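Local coordinates for light harvesting complex 1 Protein W (Rhodopseudomonas palustris, PDB 6Z5S) that sits in the light-harvesting 1 ring around the reaction centre, where it probably holds a gap open for quinone exchange, at residues V13-V18 against F79-V84. Residues are numbered along the deposited sequence; the frame is centred on the assembly and turned at random.
Sequences VATAVV and FGTLFV
Thr15 and Thr81 mark the point where two helices come together, their CA atoms 6.9 Å apart. The pair belongs to a three-helix bundle: helix 10-24 meets helix 67-89, and helix 37-57 packs alongside both, the latter two being the predicted membrane spans. Segments 13-18 and 79-84 run roughly parallel, at an incline, and bury 135 Å² between them.

Within segment 13-18, Thr15 alone carries the side-chain contact; just before it, Ala11 and Phe12 of the same helix pack on Thr81 and Val84. CG2 of Thr15 lies 3.5 Å from CG2 of Thr81 and 3.9 Å from CG1 of Val84, three residues further on. The Thr15 CB backs this up, 3.7 Å from Thr81 CG2. The Thr15 hydroxyl faces the same methyl, OG1 lying 3.0 Å from Thr81 CG2. In both threonines OG1 is beside the backbone N and anti to the carbonyl carbon, chi1 -48° for Thr15 and -57° for Thr81, which leaves CG2 anti to the N. The hydroxyls are spent on their own helices, Thr15 OG1 on Ala11 O and Thr81 OG1 on Pro77 O, so two buried polar groups are satisfied.

Next to Thr81 in sequence, Leu82 points off to the other side, against Met41 and Pro45 of helix 37-57 and the bacteriochlorophyll a. Val84 completes the seam from the later turn: chi1 of 82° sets its CG1 between the backbone N and the carbonyl carbon, and that methyl lies 4.0 Å from Thr15 CB.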
loop_
_atom_site.group_PDB
_atom_site.type_symbol
_atom_site.label_atom_id
_atom_site.label_comp_id
_atom_site.label_asym_id
_atom_site.label_seq_id
_atom_site.Cartn_x
_atom_site.Cartn_y
_atom_site.Cartn_z
ATOM N N VAL A 13 -6.158 -51.561 -13.559
ATOM C CA VAL A 13 -5.132 -52.566 -13.816
ATOM C C VAL A 13 -4.878 -52.709 -15.310
ATOM O O VAL A 13 -3.732 -52.866 -15.742
ATOM C CB VAL A 13 -5.508 -53.910 -13.167
ATOM C CG1 VAL A 13 -5.542 -53.771 -11.663
ATOM C CG2 VAL A 13 -6.843 -54.404 -13.679
ATOM N N ALA A 14 -5.932 -52.645 -16.127
ATOM C CA ALA A 14 -5.738 -52.739 -17.568
ATOM C C ALA A 14 -4.995 -51.522 -18.100
ATOM O O ALA A 14 -4.178 -51.635 -19.024
ATOM C CB ALA A 14 -7.085 -52.901 -18.266
ATOM N N THR A 15 -5.248 -50.350 -17.517
ATOM C CA THR A 15 -4.504 -49.161 -17.900
ATOM C C THR A 15 -3.045 -49.283 -17.508
ATOM O O THR A 15 -2.159 -48.908 -18.279
ATOM C CB THR A 15 -5.126 -47.932 -17.253
ATOM O OG1 THR A 15 -6.541 -47.969 -17.460
ATOM C CG2 THR A 15 -4.550 -46.665 -17.855
ATOM N N ALA A 16 -2.776 -49.798 -16.309
ATOM C CA ALA A 16 -1.397 -50.056 -15.921
ATOM C C ALA A 16 -0.732 -51.019 -16.891
ATOM O O ALA A 16 0.432 -50.838 -17.258
ATOM C CB ALA A 16 -1.344 -50.606 -14.499
ATOM N N VAL A 17 -1.470 -52.031 -17.343
ATOM C CA VAL A 17 -0.902 -53.020 -18.253
ATOM C C VAL A 17 -0.542 -52.376 -19.584
ATOM O O VAL A 17 0.570 -52.551 -20.095
ATOM C CB VAL A 17 -1.874 -54.196 -18.442
ATOM C CG1 VAL A 17 -1.518 -54.981 -19.693
ATOM C CG2 VAL A 17 -1.841 -55.093 -17.226
ATOM N N VAL A 18 -1.477 -51.626 -20.170
ATOM C CA VAL A 18 -1.199 -51.036 -21.476
ATOM C C VAL A 18 -0.129 -49.954 -21.369
ATOM O O VAL A 18 0.699 -49.800 -22.277
ATOM C CB VAL A 18 -2.488 -50.499 -22.122
ATOM C CG1 VAL A 18 -3.455 -51.633 -22.390
ATOM C CG2 VAL A 18 -3.130 -49.452 -21.242
ATOM N N PHE A 79 -12.100 -40.959 -15.148
ATOM C CA PHE A 79 -11.342 -39.770 -14.788
ATOM C C PHE A 79 -10.079 -40.134 -14.022
ATOM O O PHE A 79 -9.014 -39.557 -14.265
ATOM C CB PHE A 79 -12.214 -38.823 -13.971
ATOM C CG PHE A 79 -11.562 -37.515 -13.680
ATOM C CD1 PHE A 79 -10.981 -36.785 -14.697
ATOM C CD2 PHE A 79 -11.527 -37.013 -12.398
ATOM C CE1 PHE A 79 -10.379 -35.580 -14.440
ATOM C CE2 PHE A 79 -10.929 -35.806 -12.134
ATOM C CZ PHE A 79 -10.353 -35.089 -13.155
ATOM N N GLY A 80 -10.175 -41.078 -13.086
ATOM C CA GLY A 80 -8.982 -41.529 -12.395
ATOM C C GLY A 80 -8.027 -42.266 -13.307
ATOM O O GLY A 80 -6.813 -42.250 -13.092
ATOM N N THR A 81 -8.555 -42.909 -14.344
ATOM C CA THR A 81 -7.707 -43.585 -15.310
ATOM C C THR A 81 -6.938 -42.583 -16.155
ATOM O O THR A 81 -5.769 -42.806 -16.494
ATOM C CB THR A 81 -8.567 -44.478 -16.188
ATOM O OG1 THR A 81 -9.292 -45.397 -15.364
ATOM C CG2 THR A 81 -7.708 -45.243 -17.093
ATOM N N LEU A 82 -7.592 -41.474 -16.503
ATOM C CA LEU A 82 -6.928 -40.385 -17.210
ATOM C C LEU A 82 -5.656 -39.945 -16.502
ATOM O O LEU A 82 -4.749 -39.399 -17.138
ATOM C CB LEU A 82 -7.886 -39.203 -17.350
ATOM C CG LEU A 82 -7.756 -38.321 -18.586
ATOM C CD1 LEU A 82 -7.991 -39.133 -19.838
ATOM C CD2 LEU A 82 -8.740 -37.176 -18.504
ATOM N N PHE A 83 -5.573 -40.172 -15.192
ATOM C CA PHE A 83 -4.388 -39.864 -14.404
ATOM C C PHE A 83 -3.481 -41.068 -14.195
ATOM O O PHE A 83 -2.258 -40.922 -14.216
ATOM C CB PHE A 83 -4.790 -39.301 -13.040
ATOM C CG PHE A 83 -5.129 -37.842 -13.063
ATOM C CD1 PHE A 83 -4.142 -36.887 -12.915
ATOM C CD2 PHE A 83 -6.438 -37.427 -13.228
ATOM C CE1 PHE A 83 -4.453 -35.543 -12.931
ATOM C CE2 PHE A 83 -6.756 -36.086 -13.247
ATOM C CZ PHE A 83 -5.762 -35.142 -13.100
ATOM N N VAL A 84 -4.052 -42.258 -13.987
ATOM C CA VAL A 84 -3.229 -43.425 -13.697
ATOM C C VAL A 84 -2.468 -43.895 -14.926
ATOM O O VAL A 84 -1.458 -44.592 -14.793
ATOM C CB VAL A 84 -4.072 -44.582 -13.127
ATOM C CG1 VAL A 84 -4.754 -45.353 -14.238
ATOM C CG2 VAL A 84 -3.208 -45.507 -12.300
#